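Local coordinates for protein Na Glutathione S-transferase 2 (Necator americanus, PDB 2ON5) that binds glutathione and probably catalyses its conjugation to electrophilic compounds, at residues 131-136 and 176-181; 75-80 and 151-156. One frame throughout, in Å; residues are numbered along the deposited sequence.

Contact 1: 131-136 and 176-181; sequences KFFGFM and DGFPEI
The amide of Ile181 donates to the carbonyl oxygen of Phe178, with 3.1 Å between Ile181 N and Phe178 O, and this first turn of helix 179-189 brings both side chains onto Phe133 of helix 117-143. The contact lies in the all-helical C-terminal domain of the glutathione S-transferase fold, where the two helices meet mainly through apolar side chains, with no hydrogen bond across. Phe178 occupies the N-cap position of helix 179-189, and its ring lies against Phe133 CB and the backbone at Gly134. The two phenylalanines form a T-shaped (edge-to-face) pair: the edge of Phe133 is directed at the face of Phe178, the centroids are 5.4 Å apart and the planes stand at 88°. The same face of Phe178 also receives Phe133 CB, a CH-pi contact 3.6 Å from the ring centroid. The Phe133 ring in turn has one face taken by Ile181, whose CG2 methyl sits over the centre, 4.0 Å from the centroid. Ile181 divides its branches: CG2, anti to its backbone N, covers the ring, while CG1 follows the other course, beside that N (chi1 -50°), and passes Phe133 CD2 at 3.9 Å. Thr164 of helix 155-168 also packs on Phe133 and Ile181, so a third helix adjoins the contact. Further along helix 117-143, Met136 bends at chi2 and chi3, which carries its sulfur end off from Ile181, and packs on Phe48 of the second subunit. What it offers to this contact is its CB, which meets the terminal methyl Ile181 CD1 at 3.8 Å.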
loop_
_atom_site.group_PDB
_atom_site.type_symbol
_atom_site.label_atom_id
_atom_site.label_comp_id
_atom_site.label_asym_id
_atom_site.label_seq_id
_atom_site.Cartn_x
_atom_site.Cartn_y
_atom_site.Cartn_z
ATOM N N LYS A 131 12.985 -8.832 11.440
ATOM C CA LYS A 131 13.041 -8.854 9.966
ATOM C C LYS A 131 12.926 -7.433 9.444
ATOM O O LYS A 131 13.744 -7.001 8.641
ATOM C CB LYS A 131 11.897 -9.677 9.365
ATOM C CG LYS A 131 11.997 -11.211 9.564
ATOM C CD LYS A 131 10.733 -11.946 9.060
ATOM C CE LYS A 131 9.513 -11.644 9.938
ATOM N NZ LYS A 131 8.244 -12.202 9.364
ATOM N N PHE A 132 11.901 -6.715 9.915
ATOM C CA PHE A 132 11.594 -5.390 9.366
ATOM C C PHE A 132 12.716 -4.376 9.597
ATOM O O PHE A 132 13.191 -3.745 8.637
ATOM C CB PHE A 132 10.246 -4.889 9.874
ATOM C CG PHE A 132 9.905 -3.491 9.413
ATOM C CD1 PHE A 132 9.578 -2.521 10.335
ATOM C CD2 PHE A 132 9.933 -3.156 8.059
ATOM C CE1 PHE A 132 9.293 -1.224 9.925
ATOM C CE2 PHE A 132 9.615 -1.871 7.630
ATOM C CZ PHE A 132 9.303 -0.897 8.571
ATOM N N PHE A 133 13.151 -4.255 10.861
ATOM C CA PHE A 133 14.218 -3.321 11.248
ATOM C C PHE A 133 15.525 -3.683 10.538
ATOM O O PHE A 133 16.401 -2.837 10.343
ATOM C CB PHE A 133 14.438 -3.332 12.763
ATOM C CG PHE A 133 13.340 -2.652 13.579
ATOM C CD1 PHE A 133 12.144 -2.230 12.999
ATOM C CD2 PHE A 133 13.531 -2.444 14.945
ATOM C CE1 PHE A 133 11.174 -1.633 13.789
ATOM C CE2 PHE A 133 12.546 -1.882 15.753
ATOM C CZ PHE A 133 11.381 -1.462 15.171
ATOM N N GLY A 134 15.672 -4.955 10.178
ATOM C CA GLY A 134 16.848 -5.407 9.415
ATOM C C GLY A 134 16.885 -4.765 8.032
ATOM O O GLY A 134 17.938 -4.330 7.575
ATOM N N PHE A 135 15.737 -4.700 7.359
ATOM C CA PHE A 135 15.664 -4.009 6.069
ATOM C C PHE A 135 15.831 -2.495 6.192
ATOM O O PHE A 135 16.458 -1.875 5.343
ATOM C CB PHE A 135 14.391 -4.373 5.305
ATOM C CG PHE A 135 14.284 -5.846 4.974
ATOM C CD1 PHE A 135 13.200 -6.594 5.403
ATOM C CD2 PHE A 135 15.293 -6.482 4.269
ATOM C CE1 PHE A 135 13.100 -7.975 5.098
ATOM C CE2 PHE A 135 15.207 -7.862 3.970
ATOM C CZ PHE A 135 14.108 -8.599 4.387
ATOM N N MET A 136 15.266 -1.911 7.241
ATOM C CA MET A 136 15.371 -0.464 7.496
ATOM C C MET A 136 16.823 -0.041 7.752
ATOM O O MET A 136 17.265 1.008 7.283
ATOM C CB MET A 136 14.462 -0.051 8.659
ATOM C CG MET A 136 12.958 -0.213 8.380
ATOM S SD MET A 136 12.363 0.511 6.824
ATOM C CE MET A 136 12.482 -0.847 5.662
ATOM N N ASP A 176 16.086 -3.054 21.184
ATOM C CA ASP A 176 17.189 -3.989 21.449
ATOM C C ASP A 176 17.704 -4.585 20.154
ATOM O O ASP A 176 16.931 -5.155 19.355
ATOM C CB ASP A 176 16.731 -5.146 22.346
ATOM C CG ASP A 176 16.524 -4.741 23.801
ATOM O OD1 ASP A 176 16.640 -3.546 24.158
ATOM O OD2 ASP A 176 16.224 -5.665 24.587
ATOM N N GLY A 177 19.005 -4.445 19.944
ATOM C CA GLY A 177 19.687 -4.956 18.743
ATOM C C GLY A 177 19.648 -3.993 17.564
ATOM O O GLY A 177 20.204 -4.278 16.486
ATOM N N PHE A 178 18.976 -2.857 17.761
ATOM C CA PHE A 178 18.670 -1.942 16.644
ATOM C C PHE A 178 18.837 -0.487 17.051
ATOM O O PHE A 178 17.890 0.298 16.945
ATOM C CB PHE A 178 17.256 -2.187 16.086
ATOM C CG PHE A 178 17.100 -3.519 15.428
ATOM C CD1 PHE A 178 16.476 -4.568 16.097
ATOM C CD2 PHE A 178 17.614 -3.741 14.163
ATOM C CE1 PHE A 178 16.350 -5.831 15.491
ATOM C CE2 PHE A 178 17.488 -5.008 13.535
ATOM C CZ PHE A 178 16.839 -6.043 14.206
ATOM N N PRO A 179 20.067 -0.110 17.469
ATOM C CA PRO A 179 20.330 1.261 17.954
ATOM C C PRO A 179 20.139 2.322 16.852
ATOM O O PRO A 179 19.806 3.469 17.168
ATOM C CB PRO A 179 21.782 1.190 18.441
ATOM C CG PRO A 179 22.406 0.039 17.630
ATOM C CD PRO A 179 21.280 -0.953 17.484
ATOM N N GLU A 180 20.355 1.927 15.594
ATOM C CA GLU A 180 20.102 2.761 14.394
ATOM C C GLU A 180 18.647 3.208 14.271
ATOM O O GLU A 180 18.348 4.309 13.769
ATOM C CB GLU A 180 20.440 1.974 13.115
ATOM C CG GLU A 180 21.902 1.536 13.003
ATOM C CD GLU A 180 22.131 0.134 13.531
ATOM O OE1 GLU A 180 21.204 -0.428 14.166
ATOM O OE2 GLU A 180 23.256 -0.385 13.315
ATOM N N ILE A 181 17.746 2.313 14.656
ATOM C CA ILE A 181 16.306 2.587 14.561
ATOM C C ILE A 181 15.897 3.534 15.674
ATOM O O ILE A 181 15.127 4.455 15.440
ATOM C CB ILE A 181 15.457 1.258 14.546
ATOM C CG1 ILE A 181 15.999 0.269 13.494
ATOM C CG2 ILE A 181 13.974 1.573 14.319
ATOM C CD1 ILE A 181 15.930 0.800 12.036
#

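Contact 2: 75-80 and 151-156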
loop_
_atom_site.group_PDB
_atom_site.type_symbol
_atom_site.label_atom_id
_atom_site.label_comp_id
_atom_site.label_asym_id
_atom_site.label_seq_id
_atom_site.Cartn_x
_atom_site.Cartn_y
_atom_site.Cartn_z
ATOM N N PHE A 75 3.705 19.143 -0.212
ATOM C CA PHE A 75 4.431 19.926 0.801
ATOM C C PHE A 75 5.926 19.651 0.892
ATOM O O PHE A 75 6.604 20.281 1.686
ATOM C CB PHE A 75 3.805 19.718 2.203
ATOM C CG PHE A 75 2.373 20.222 2.325
ATOM C CD1 PHE A 75 1.412 19.459 2.989
ATOM C CD2 PHE A 75 1.998 21.444 1.781
ATOM C CE1 PHE A 75 0.098 19.907 3.133
ATOM C CE2 PHE A 75 0.663 21.915 1.894
ATOM C CZ PHE A 75 -0.286 21.137 2.565
ATOM N N GLY A 76 6.422 18.689 0.115
ATOM C CA GLY A 76 7.870 18.507 -0.038
ATOM C C GLY A 76 8.468 17.391 0.795
ATOM O O GLY A 76 9.666 17.426 1.073
ATOM N N PHE A 77 7.644 16.394 1.162
ATOM C CA PHE A 77 8.083 15.245 1.986
ATOM C C PHE A 77 7.932 13.875 1.304
ATOM O O PHE A 77 7.837 12.855 1.972
ATOM C CB PHE A 77 7.323 15.241 3.308
ATOM C CG PHE A 77 7.369 16.566 3.996
ATOM C CD1 PHE A 77 8.585 17.067 4.470
ATOM C CD2 PHE A 77 6.242 17.335 4.100
ATOM C CE1 PHE A 77 8.651 18.328 5.071
ATOM C CE2 PHE A 77 6.292 18.598 4.699
ATOM C CZ PHE A 77 7.497 19.084 5.175
ATOM N N ALA A 78 7.865 13.873 -0.022
ATOM C CA ALA A 78 7.617 12.629 -0.769
ATOM C C ALA A 78 8.905 12.019 -1.346
ATOM O O ALA A 78 8.877 10.909 -1.886
ATOM C CB ALA A 78 6.627 12.879 -1.934
ATOM N N GLY A 79 10.006 12.760 -1.285
ATOM C CA GLY A 79 11.214 12.406 -2.064
ATOM C C GLY A 79 11.635 13.534 -2.975
ATOM O O GLY A 79 10.796 14.340 -3.411
ATOM N N LYS A 80 12.925 13.589 -3.291
ATOM C CA LYS A 80 13.506 14.769 -4.007
ATOM C C LYS A 80 13.455 14.642 -5.552
ATOM O O LYS A 80 13.508 15.656 -6.260
ATOM C CB LYS A 80 14.930 15.034 -3.482
ATOM C CG LYS A 80 15.746 16.162 -4.168
ATOM C CD LYS A 80 17.131 16.377 -3.462
ATOM C CE LYS A 80 18.020 17.323 -4.314
ATOM N NZ LYS A 80 19.498 16.975 -4.259
ATOM N N ASP A 151 18.397 12.600 1.665
ATOM C CA ASP A 151 19.091 13.407 2.641
ATOM C C ASP A 151 18.123 14.191 3.513
ATOM O O ASP A 151 18.558 14.876 4.427
ATOM C CB ASP A 151 20.075 14.376 1.944
ATOM C CG ASP A 151 21.247 13.662 1.263
ATOM O OD1 ASP A 151 21.804 14.233 0.300
ATOM O OD2 ASP A 151 21.626 12.554 1.689
ATOM N N SER A 152 16.817 14.099 3.246
ATOM C CA SER A 152 15.853 14.862 4.032
ATOM C C SER A 152 14.637 14.011 4.450
ATOM O O SER A 152 14.434 12.923 3.908
ATOM C CB SER A 152 15.411 16.114 3.257
ATOM O OG SER A 152 14.780 15.754 2.046
ATOM N N VAL A 153 13.868 14.505 5.425
ATOM C CA VAL A 153 12.730 13.747 5.997
ATOM C C VAL A 153 11.635 13.487 4.962
ATOM O O VAL A 153 11.303 14.368 4.162
ATOM C CB VAL A 153 12.150 14.417 7.288
ATOM C CG1 VAL A 153 11.406 15.746 6.976
ATOM C CG2 VAL A 153 11.240 13.427 8.067
ATOM N N THR A 154 11.100 12.265 4.968
ATOM C CA THR A 154 9.975 11.912 4.114
ATOM C C THR A 154 8.864 11.253 4.932
ATOM O O THR A 154 9.054 10.927 6.110
ATOM C CB THR A 154 10.361 10.939 2.956
ATOM O OG1 THR A 154 10.678 9.661 3.498
ATOM C CG2 THR A 154 11.500 11.505 2.119
ATOM N N TYR A 155 7.715 11.026 4.308
ATOM C CA TYR A 155 6.617 10.399 5.077
ATOM C C TYR A 155 6.959 8.980 5.545
ATOM O O TYR A 155 6.391 8.487 6.530
ATOM C CB TYR A 155 5.274 10.487 4.338
ATOM C CG TYR A 155 5.119 9.533 3.179
ATOM C CD1 TYR A 155 4.588 8.266 3.392
ATOM C CD2 TYR A 155 5.492 9.890 1.874
ATOM C CE1 TYR A 155 4.445 7.355 2.345
ATOM C CE2 TYR A 155 5.342 8.973 0.804
ATOM C CZ TYR A 155 4.823 7.709 1.066
ATOM O OH TYR A 155 4.667 6.776 0.070
ATOM N N ALA A 156 7.894 8.319 4.857
ATOM C CA ALA A 156 8.320 7.006 5.331
ATOM C C ALA A 156 9.049 7.139 6.694
ATOM O O ALA A 156 8.858 6.301 7.574
ATOM C CB ALA A 156 9.199 6.299 4.282
#
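Phe77 O is met by consecutive residues of 151-156, at the start of helix 155-168. The amide of Tyr155 donates to it, with 3.0 Å from Tyr155 N to Phe77 O and an N-H...O angle of 143°. Thr154 adds a CA-H...O contact, its CA lying 3.2 Å from Phe77 O. In this way a carbonyl of the loop that follows helix 64-75 takes up a first-turn amide, one for which the helix itself supplies no i-4 carbonyl. Beside this bond the Phe77 ring turns its edge to Val153: Val153 O lies in the ring plane, 3.8 Å from Phe77 CD1, and Val153 CG1 touches the same carbon. The methyl Thr154 CG2 reaches across to Gly79 N at 3.9 Å.

Capping interactions lie behind this first shell. Thr154 is the N-cap; with OG1 set between its backbone N and carbonyl carbon (chi1 69°), it accepts a weak bond from Ala156 N. The Thr-x-x-Asp pattern is that of the N-capping box known at this helix in glutathione S-transferases, and the bond from Thr154 N to Asp157 OD1 is the reciprocal half of that box. The buried Tyr155 has its OH hydrogen-bonded to Asp89 OD1 and weakly to Arg69 NH2. Its ring, edge toward Ala78 CA, packs on Ile21 of helix 16-25, Ser72 of helix 64-75, and Val88 and Ala92 of helix 82-101, where the thioredoxin-like domain joins the helical one.

From the N terminus, the chain first lays down the thioredoxin-like domain and reaches 75-80, the linker into the helical domain. It then runs through helix 82-101 to 131-136 on helix 117-143. Contact 2 closes when 151-156 returns to the linker, and contact 1 closes later, when 176-181 comes back to helix 117-143. The segments therefore alternate, and the two closures cross rather than nest. Their centres are 21 Å apart and they do not touch. Helix 155-168 connects them: it starts in contact 2, and its later turns run beside contact 1. Contact 2 ties the domains together, whereas contact 1 joins helices within the C-terminal domain.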